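PDB 7AX7: endo-1,4-beta-xylanase, which removes acetyl groups from acetylated xylan with the help of a bound cobalt ion, as the esterase domain of a multidomain xylanase. Local coordinates for residues 22-25 with 26-29; 44-47 with 48-52; 180-183 with 184-188; 74-77 with 78-81. All blocks are in the same frame, centred on the assembly; numbering follows the deposited sequence.

Contact 1 of 4, residues 22-25 with 26-29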
loop_
_atom_site.group_PDB
_atom_site.type_symbol
_atom_site.label_atom_id
_atom_site.label_comp_id
_atom_site.label_asym_id
_atom_site.label_seq_id
_atom_site.Cartn_x
_atom_site.Cartn_y
_atom_site.Cartn_z
ATOM N N LEU A 22 12.395 2.809 2.692
ATOM C CA LEU A 22 13.062 2.641 1.403
ATOM C C LEU A 22 14.495 2.149 1.570
ATOM O O LEU A 22 14.957 1.290 0.807
ATOM C CB LEU A 22 13.044 3.963 0.636
ATOM C CG LEU A 22 11.676 4.469 0.169
ATOM C CD1 LEU A 22 11.854 5.843 -0.431
ATOM C CD2 LEU A 22 11.029 3.493 -0.838
ATOM N N ASP A 23 15.226 2.718 2.533
ATOM C CA ASP A 23 16.581 2.254 2.808
ATOM C C ASP A 23 16.608 0.746 2.985
ATOM O O ASP A 23 17.486 0.063 2.449
ATOM C CB ASP A 23 17.135 2.937 4.060
ATOM C CG ASP A 23 17.443 4.410 3.846
ATOM O OD1 ASP A 23 17.477 4.866 2.680
ATOM O OD2 ASP A 23 17.648 5.110 4.860
ATOM N N ILE A 24 15.629 0.210 3.721
ATOM C CA ILE A 24 15.586 -1.223 3.993
ATOM C C ILE A 24 15.184 -1.996 2.737
ATOM O O ILE A 24 15.798 -3.012 2.388
ATOM C CB ILE A 24 14.632 -1.500 5.169
ATOM C CG1 ILE A 24 15.222 -0.942 6.471
ATOM C CG2 ILE A 24 14.298 -2.991 5.270
ATOM C CD1 ILE A 24 14.172 -0.739 7.578
ATOM N N LEU A 25 14.138 -1.538 2.048
ATOM C CA LEU A 25 13.745 -2.185 0.802
ATOM C C LEU A 25 14.904 -2.217 -0.185
ATOM O O LEU A 25 15.146 -3.238 -0.836
ATOM C CB LEU A 25 12.535 -1.476 0.191
ATOM C CG LEU A 25 11.225 -1.459 0.998
ATOM C CD1 LEU A 25 10.169 -0.673 0.241
ATOM C CD2 LEU A 25 10.726 -2.881 1.302
ATOM N N GLU A 26 15.644 -1.114 -0.299
ATOM C CA GLU A 26 16.782 -1.090 -1.216
ATOM C C GLU A 26 17.852 -2.083 -0.785
ATOM O O GLU A 26 18.434 -2.786 -1.624
ATOM C CB GLU A 26 17.366 0.320 -1.297
ATOM C CG GLU A 26 18.562 0.466 -2.237
ATOM C CD GLU A 26 19.063 1.908 -2.316
ATOM O OE1 GLU A 26 18.889 2.653 -1.325
ATOM O OE2 GLU A 26 19.625 2.297 -3.365
ATOM N N ARG A 27 18.127 -2.151 0.521
ATOM C CA ARG A 27 19.159 -3.050 1.028
ATOM C C ARG A 27 18.875 -4.490 0.624
ATOM O O ARG A 27 19.787 -5.222 0.231
ATOM C CB ARG A 27 19.252 -2.905 2.553
ATOM C CG ARG A 27 20.314 -3.738 3.270
ATOM C CD ARG A 27 20.060 -3.723 4.795
ATOM N NE ARG A 27 19.776 -2.370 5.276
ATOM C CZ ARG A 27 19.078 -2.074 6.371
ATOM N NH1 ARG A 27 18.560 -3.030 7.142
ATOM N NH2 ARG A 27 18.892 -0.804 6.693
ATOM N N TYR A 28 17.609 -4.913 0.710
ATOM C CA TYR A 28 17.197 -6.275 0.386
ATOM C C TYR A 28 16.760 -6.456 -1.070
ATOM O O TYR A 28 16.363 -7.565 -1.448
ATOM C CB TYR A 28 16.061 -6.713 1.327
ATOM C CG TYR A 28 16.536 -7.030 2.731
ATOM C CD1 TYR A 28 17.076 -8.282 3.043
ATOM C CD2 TYR A 28 16.470 -6.074 3.737
ATOM C CE1 TYR A 28 17.523 -8.571 4.335
ATOM C CE2 TYR A 28 16.914 -6.350 5.025
ATOM C CZ TYR A 28 17.439 -7.590 5.316
ATOM O OH TYR A 28 17.871 -7.845 6.601
ATOM N N GLY A 29 16.816 -5.411 -1.890
ATOM C CA GLY A 29 16.406 -5.557 -3.282
ATOM C C GLY A 29 14.941 -5.903 -3.444
ATOM O O GLY A 29 14.581 -6.704 -4.317
#
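The guanidinium of Arg27 lies beside Ile24, with Ile24 CA 4.2 Å above the centre of one face of the group, and the Tyr28 ring turns an edge to the same residue: Ile24 O lies near the ring plane, 3.4 Å from Tyr28 CD2. Ile24 thus serves both flat groups with different branches. Its CG1 meets Arg27 NH2 at 3.7 Å, the arginine chain bending at chi3 (-46°) to bring its end back alongside the isoleucine. CG2, set opposite the backbone N, reaches Tyr28 CD2 at 4.1 Å. The backbone here is the last part of helix 16-28, which joins strands 4-11 and 33-36 in a beta-alpha-beta unit. Glu26 N donates to Leu22 O at 2.7 Å in a nearly straight bond (166°), and Tyr28 N donates to Ile24 O at 3.1 Å. Gly29, with positive phi, closes the helix in a Schellman motif, its N bonded to Glu26 O. Ile24 and Tyr28 also pack on Ile169 of helix 159-174. Asp23 and Glu26 both form salt bridges with Arg51 of helix 46-54, which would probably ease the mutual repulsion of two carboxylates whose OD1 and OE1 stand 4.8 Å apart.

Contact 2 of 4, residues 44-47 with 48-52; sequences NTLS and IMQRQ
This is a local contact across the first turns of helix 46-54, the connecting helix of a beta-alpha-beta crossover between strands 33-36 and 58-61 of the parallel sheet. Thr45 O accepts a nearly straight bond from Met49 N (3.0 Å, 168°) and a weak one from Ile48 N. The next carbonyl, Leu46 O, takes Gln50 N at 2.8 Å, and Ser47 O takes Arg51 N, which approaches tilted well out of the carbonyl plane (33°).

Two pairs of side chains meet over this backbone. On the inner side Met49 lies across Thr45, its CG 3.4 Å from Thr45 O and its SD 4.1 Å from Thr45 OG1. That hydroxyl is engaged elsewhere, with Asn40 O and Asn42 N, which ties the start of the helix to the loop before it. Met49 itself packs on Leu36, Pro14 and Val92, so its thioether is buried between the sheet and helix 74-92. Arg51, its chain straight from CG to NE, extends toward helix 16-28, where it lies against Leu22; Ile48 packs on Thr18 and Ser19 of the same helix.

The other pair is Leu46 with Gln50, both also touching Val92. Leu46 CG stands opposite the backbone N (chi1 172°), a turn that carries the isopropyl end toward the glutamine and sets Leu46 CD1 3.9 Å from Gln50 CG.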
loop_
_atom_site.group_PDB
_atom_site.type_symbol
_atom_site.label_atom_id
_atom_site.label_comp_id
_atom_site.label_asym_id
_atom_site.label_seq_id
_atom_site.Cartn_x
_atom_site.Cartn_y
_atom_site.Cartn_z
ATOM N N ASN A 44 7.606 19.009 -0.120
ATOM C CA ASN A 44 8.338 18.396 0.985
ATOM C C ASN A 44 8.553 16.895 0.779
ATOM O O ASN A 44 9.497 16.323 1.335
ATOM C CB ASN A 44 7.599 18.627 2.307
ATOM C CG ASN A 44 7.580 20.084 2.723
ATOM O OD1 ASN A 44 8.506 20.836 2.434
ATOM N ND2 ASN A 44 6.525 20.485 3.415
ATOM N N THR A 45 7.687 16.232 0.025
ATOM C CA THR A 45 7.797 14.786 -0.176
ATOM C C THR A 45 8.257 14.405 -1.579
ATOM O O THR A 45 8.408 13.211 -1.863
ATOM C CB THR A 45 6.454 14.105 0.119
ATOM O OG1 THR A 45 5.425 14.725 -0.667
ATOM C CG2 THR A 45 6.109 14.214 1.597
ATOM N N LEU A 46 8.480 15.387 -2.457
ATOM C CA LEU A 46 8.845 15.107 -3.845
ATOM C C LEU A 46 10.027 14.149 -3.951
ATOM O O LEU A 46 9.977 13.158 -4.687
ATOM C CB LEU A 46 9.168 16.416 -4.566
ATOM C CG LEU A 46 9.756 16.259 -5.969
ATOM C CD1 LEU A 46 8.743 15.596 -6.896
ATOM C CD2 LEU A 46 10.182 17.618 -6.511
ATOM N N SER A 47 11.116 14.441 -3.240
ATOM C CA SER A 47 12.316 13.644 -3.428
ATOM C C SER A 47 12.093 12.206 -2.979
ATOM O O SER A 47 12.678 11.286 -3.558
ATOM C CB SER A 47 13.501 14.289 -2.706
ATOM O OG SER A 47 13.282 14.350 -1.313
ATOM N N ILE A 48 11.212 11.992 -2.000
ATOM C CA ILE A 48 10.887 10.637 -1.560
ATOM C C ILE A 48 10.099 9.905 -2.642
ATOM O O ILE A 48 10.399 8.756 -2.987
ATOM C CB ILE A 48 10.117 10.686 -0.226
ATOM C CG1 ILE A 48 11.028 11.180 0.902
ATOM C CG2 ILE A 48 9.470 9.322 0.116
ATOM C CD1 ILE A 48 10.251 11.608 2.163
ATOM N N MET A 49 9.088 10.573 -3.209
ATOM C CA MET A 49 8.317 9.964 -4.291
ATOM C C MET A 49 9.191 9.701 -5.518
ATOM O O MET A 49 9.025 8.682 -6.198
ATOM C CB MET A 49 7.127 10.856 -4.647
ATOM C CG MET A 49 6.187 11.112 -3.462
ATOM S SD MET A 49 4.781 12.172 -3.846
ATOM C CE MET A 49 4.081 11.324 -5.270
ATOM N N GLN A 50 10.122 10.611 -5.827
ATOM C CA GLN A 50 11.033 10.353 -6.937
ATOM C C GLN A 50 11.847 9.089 -6.688
ATOM O O GLN A 50 12.022 8.263 -7.594
ATOM C CB GLN A 50 11.964 11.546 -7.155
ATOM C CG GLN A 50 11.291 12.808 -7.693
ATOM C CD GLN A 50 12.277 13.958 -7.815
ATOM O OE1 GLN A 50 12.974 14.293 -6.859
ATOM N NE2 GLN A 50 12.349 14.555 -9.001
ATOM N N ARG A 51 12.347 8.921 -5.460
ATOM C CA ARG A 51 13.109 7.725 -5.118
ATOM C C ARG A 51 12.231 6.472 -5.157
ATOM O O ARG A 51 12.679 5.409 -5.599
ATOM C CB ARG A 51 13.753 7.898 -3.740
ATOM C CG ARG A 51 14.643 6.735 -3.308
ATOM C CD ARG A 51 15.175 6.903 -1.881
ATOM N NE ARG A 51 15.925 5.722 -1.446
ATOM C CZ ARG A 51 16.247 5.453 -0.184
ATOM N NH1 ARG A 51 15.882 6.276 0.795
ATOM N NH2 ARG A 51 16.917 4.345 0.103
ATOM N N GLN A 52 10.976 6.574 -4.712
ATOM C CA GLN A 52 10.066 5.439 -4.844
ATOM C C GLN A 52 9.971 4.989 -6.300
ATOM O O GLN A 52 10.057 3.790 -6.601
ATOM C CB GLN A 52 8.680 5.797 -4.283
ATOM C CG GLN A 52 8.625 5.893 -2.754
ATOM C CD GLN A 52 7.327 6.520 -2.239
ATOM O OE1 GLN A 52 6.860 7.528 -2.764
ATOM N NE2 GLN A 52 6.751 5.921 -1.207
#

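Contact 3 of 4, residues 180-183 with 184-188; sequences VTVS and ELFEK
A capping box opens helix 182-189, built from Thr181 at the N-cap and Glu184 three residues on. Each side chain binds the other's backbone N-H. Glu184 N donates to Thr181 OG1 at 3.0 Å (164°), while Thr181 N donates to Glu184 OE1, also at 3.0 Å, reaching the oxygen from 37° above the carboxylate plane. With chi1 at 68°, Thr181 OG1 sits between its own N and carbonyl carbon, which puts it within reach of Glu184 N. The carboxylate's other oxygen, OE2, forms a salt bridge with Lys31, so the group is gripped from two directions and is probably stabilised as an anion.

The backbone continues the pattern, with Leu185 N bonded to Thr181 O at 2.7 Å. Beside the box, Val180 points into the turn and places CG2 3.8 Å from Leu185 CB. Farther along, Val182 and Phe186 run side by side, Val182 CG1 lying in the plane of the ring at its edge, 3.9 Å from Phe186 CE2. Phe186 also makes an edge-to-face contact with Trp200.

Val180 keeps a backbone bond to Ile6, and Ser183 OG bonds Glu58, so the residues around the cap tie this end of the helix to strands 4-11 and 58-61. Reciprocal side-chain to backbone bonding between the N-cap residue and the third residue after it is the hallmark of a capping box at a helix N-terminus.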
loop_
_atom_site.group_PDB
_atom_site.type_symbol
_atom_site.label_atom_id
_atom_site.label_comp_id
_atom_site.label_asym_id
_atom_site.label_seq_id
_atom_site.Cartn_x
_atom_site.Cartn_y
_atom_site.Cartn_z
ATOM N N VAL A 180 6.552 -8.643 -4.696
ATOM C CA VAL A 180 6.042 -8.005 -5.901
ATOM C C VAL A 180 5.216 -6.787 -5.510
ATOM O O VAL A 180 4.719 -6.681 -4.387
ATOM C CB VAL A 180 5.191 -8.975 -6.750
ATOM C CG1 VAL A 180 6.051 -10.148 -7.263
ATOM C CG2 VAL A 180 3.997 -9.493 -5.946
ATOM N N THR A 181 5.078 -5.858 -6.458
ATOM C CA THR A 181 4.090 -4.800 -6.311
ATOM C C THR A 181 2.694 -5.382 -6.523
ATOM O O THR A 181 2.531 -6.511 -6.994
ATOM C CB THR A 181 4.336 -3.665 -7.310
ATOM O OG1 THR A 181 4.067 -4.131 -8.645
ATOM C CG2 THR A 181 5.787 -3.155 -7.230
ATOM N N VAL A 182 1.674 -4.596 -6.169
ATOM C CA VAL A 182 0.297 -5.038 -6.381
ATOM C C VAL A 182 0.019 -5.231 -7.873
ATOM O O VAL A 182 -0.571 -6.243 -8.281
ATOM C CB VAL A 182 -0.686 -4.054 -5.721
ATOM C CG1 VAL A 182 -2.133 -4.486 -5.959
ATOM C CG2 VAL A 182 -0.409 -3.968 -4.215
ATOM N N SER A 183 0.470 -4.293 -8.716
ATOM C CA SER A 183 0.351 -4.489 -10.161
ATOM C C SER A 183 1.043 -5.777 -10.593
ATOM O O SER A 183 0.472 -6.585 -11.331
ATOM C CB SER A 183 0.935 -3.292 -10.924
ATOM O OG SER A 183 0.029 -2.204 -10.980
ATOM N N GLU A 184 2.282 -5.988 -10.139
ATOM C CA GLU A 184 2.996 -7.210 -10.505
ATOM C C GLU A 184 2.281 -8.448 -9.979
ATOM O O GLU A 184 2.258 -9.488 -10.644
ATOM C CB GLU A 184 4.430 -7.155 -9.984
ATOM C CG GLU A 184 5.326 -6.222 -10.761
ATOM C CD GLU A 184 6.634 -5.963 -10.041
ATOM O OE1 GLU A 184 6.750 -6.347 -8.855
ATOM O OE2 GLU A 184 7.542 -5.378 -10.664
ATOM N N LEU A 185 1.685 -8.357 -8.789
ATOM C CA LEU A 185 0.958 -9.495 -8.234
ATOM C C LEU A 185 -0.140 -9.968 -9.183
ATOM O O LEU A 185 -0.230 -11.159 -9.511
ATOM C CB LEU A 185 0.371 -9.128 -6.872
ATOM C CG LEU A 185 -0.616 -10.133 -6.274
ATOM C CD1 LEU A 185 0.050 -11.499 -6.022
ATOM C CD2 LEU A 185 -1.232 -9.566 -5.008
ATOM N N PHE A 186 -0.998 -9.046 -9.629
ATOM C CA PHE A 186 -2.082 -9.452 -10.516
ATOM C C PHE A 186 -1.554 -9.860 -11.887
ATOM O O PHE A 186 -2.001 -10.863 -12.452
ATOM C CB PHE A 186 -3.120 -8.337 -10.623
ATOM C CG PHE A 186 -4.009 -8.234 -9.410
ATOM C CD1 PHE A 186 -5.105 -9.063 -9.271
ATOM C CD2 PHE A 186 -3.725 -7.329 -8.397
ATOM C CE1 PHE A 186 -5.919 -8.983 -8.150
ATOM C CE2 PHE A 186 -4.537 -7.237 -7.279
ATOM C CZ PHE A 186 -5.635 -8.065 -7.154
ATOM N N GLU A 187 -0.595 -9.108 -12.428
ATOM C CA GLU A 187 -0.018 -9.464 -13.722
ATOM C C GLU A 187 0.515 -10.897 -13.711
ATOM O O GLU A 187 0.224 -11.691 -14.614
ATOM C CB GLU A 187 1.090 -8.472 -14.085
ATOM C CG GLU A 187 1.512 -8.474 -15.563
ATOM C CD GLU A 187 2.347 -9.691 -15.947
ATOM O OE1 GLU A 187 2.149 -10.217 -17.066
ATOM O OE2 GLU A 187 3.199 -10.121 -15.130
ATOM N N LYS A 188 1.295 -11.249 -12.682
ATOM C CA LYS A 188 1.982 -12.538 -12.696
ATOM C C LYS A 188 1.027 -13.695 -12.413
ATOM O O LYS A 188 1.261 -14.815 -12.880
ATOM C CB LYS A 188 3.150 -12.526 -11.702
ATOM C CG LYS A 188 4.316 -11.630 -12.128
ATOM C CD LYS A 188 5.404 -11.569 -11.044
ATOM C CE LYS A 188 6.553 -10.611 -11.406
ATOM N NZ LYS A 188 7.440 -11.107 -12.503
#

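Contact 4 of 4, residues 74-77 with 78-81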
loop_
_atom_site.group_PDB
_atom_site.type_symbol
_atom_site.label_atom_id
_atom_site.label_comp_id
_atom_site.label_asym_id
_atom_site.label_seq_id
_atom_site.Cartn_x
_atom_site.Cartn_y
_atom_site.Cartn_z
ATOM N N ALA A 74 -21.029 11.507 -3.170
ATOM C CA ALA A 74 -20.439 10.933 -4.378
ATOM C C ALA A 74 -19.461 11.904 -5.025
ATOM O O ALA A 74 -18.363 11.514 -5.435
ATOM C CB ALA A 74 -21.537 10.548 -5.371
ATOM N N GLN A 75 -19.863 13.177 -5.147
ATOM C CA GLN A 75 -19.026 14.178 -5.806
ATOM C C GLN A 75 -17.708 14.352 -5.068
ATOM O O GLN A 75 -16.639 14.410 -5.684
ATOM C CB GLN A 75 -19.763 15.519 -5.888
ATOM C CG GLN A 75 -21.040 15.523 -6.740
ATOM C CD GLN A 75 -22.191 14.672 -6.172
ATOM O OE1 GLN A 75 -22.406 14.592 -4.944
ATOM N NE2 GLN A 75 -22.939 14.031 -7.079
ATOM N N ASN A 76 -17.769 14.451 -3.740
ATOM C CA ASN A 76 -16.553 14.668 -2.972
ATOM C C ASN A 76 -15.632 13.456 -3.042
ATOM O O ASN A 76 -14.409 13.612 -3.125
ATOM C CB ASN A 76 -16.905 15.027 -1.532
ATOM C CG ASN A 76 -17.251 16.503 -1.378
ATOM O OD1 ASN A 76 -16.845 17.325 -2.196
ATOM N ND2 ASN A 76 -18.000 16.842 -0.341
ATOM N N ILE A 77 -16.201 12.245 -3.021
ATOM C CA ILE A 77 -15.406 11.040 -3.253
ATOM C C ILE A 77 -14.668 11.144 -4.584
ATOM O O ILE A 77 -13.449 10.946 -4.655
ATOM C CB ILE A 77 -16.296 9.784 -3.187
ATOM C CG1 ILE A 77 -16.747 9.511 -1.743
ATOM C CG2 ILE A 77 -15.565 8.558 -3.720
ATOM C CD1 ILE A 77 -17.813 8.453 -1.647
ATOM N N ARG A 78 -15.387 11.490 -5.658
ATOM C CA ARG A 78 -14.739 11.551 -6.967
ATOM C C ARG A 78 -13.632 12.603 -6.998
ATOM O O ARG A 78 -12.565 12.370 -7.579
ATOM C CB ARG A 78 -15.767 11.819 -8.065
ATOM C CG ARG A 78 -16.775 10.688 -8.280
ATOM C CD ARG A 78 -17.688 10.994 -9.474
ATOM N NE ARG A 78 -18.534 9.855 -9.808
ATOM C CZ ARG A 78 -18.121 8.789 -10.491
ATOM N NH1 ARG A 78 -16.864 8.713 -10.916
ATOM N NH2 ARG A 78 -18.964 7.795 -10.756
ATOM N N ASN A 79 -13.867 13.772 -6.393
ATOM C CA ASN A 79 -12.823 14.791 -6.338
ATOM C C ASN A 79 -11.591 14.280 -5.597
ATOM O O ASN A 79 -10.459 14.468 -6.055
ATOM C CB ASN A 79 -13.348 16.068 -5.678
ATOM C CG ASN A 79 -14.354 16.796 -6.542
ATOM O OD1 ASN A 79 -14.492 16.500 -7.729
ATOM N ND2 ASN A 79 -15.066 17.759 -5.950
ATOM N N GLU A 80 -11.794 13.633 -4.445
ATOM C CA GLU A 80 -10.662 13.079 -3.705
ATOM C C GLU A 80 -9.826 12.153 -4.589
ATOM O O GLU A 80 -8.597 12.258 -4.633
ATOM C CB GLU A 80 -11.155 12.340 -2.460
ATOM C CG GLU A 80 -11.715 13.255 -1.370
ATOM C CD GLU A 80 -10.838 13.321 -0.131
ATOM O OE1 GLU A 80 -9.952 12.458 0.044
ATOM O OE2 GLU A 80 -11.048 14.240 0.682
ATOM N N MET A 81 -10.482 11.247 -5.318
ATOM C CA MET A 81 -9.749 10.301 -6.158
ATOM C C MET A 81 -9.021 11.013 -7.298
ATOM O O MET A 81 -7.818 10.800 -7.516
ATOM C CB MET A 81 -10.707 9.244 -6.703
ATOM C CG MET A 81 -11.445 8.463 -5.617
ATOM S SD MET A 81 -10.318 7.628 -4.484
ATOM C CE MET A 81 -9.522 6.523 -5.675
#
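Glu80 N donates to Asn76 O at 2.9 Å, nearly straight (168°), and the same backbone pattern pairs Asn79 N with Gln75 O, Arg78 N with Ala74 O and Met81 N with Ile77 O. The side chain of Glu80 leaves this ladder: after CG passes 3.2 Å from Asn76 O, a bend at chi2 (-111°) leads the carboxylate away, where OE1 accepts from Tyr64 N and OE2 is hydrogen-bonded to Thr65 OG1. Those partners lie between the cobalt ligands His62 and His66, so Glu80, its side chain about 11 Å from the cobalt, holds the segment between the two histidines through Tyr64 N and the Thr65 hydroxyl.

All this happens in the first two turns of helix 74-92, within the NodB homology region. Asn76 and Asn79 cross at a slant, their amide planes 58° apart and Asn76 OD1 4.2 Å from Asn79 ND2. Arg78 runs its extended chain past Ala74, with Arg78 CG 3.4 Å from Ala74 O, toward a weak bond with Asn113. Ile77 packs on Thr109 and Met110 of helix 108-113, while Met81 folds at chi2 and chi3 to rest against Phe99.

In the fold
Along the chain the order is contact 1, contact 2, contact 4 and contact 3. Contacts 1 and 2 lie on the helices of successive beta-alpha-beta units that share strand 33-36; their centres are 15 Å apart and they touch directly, through the Arg51 side chain and by packing of Leu22 on Gln52. Contact 4, on helix 74-92, is across the chain's centre from contact 1, with centres 35 Å apart. Contact 3 starts the helix that follows strand 177-179, about 8 Å at the nearest atoms from both contacts 1 and 2. Asp12 follows strand 4-11 and His62 follows strand 58-61, so the cobalt lies at the ends of strands whose connecting helices carry contacts 1 and 2.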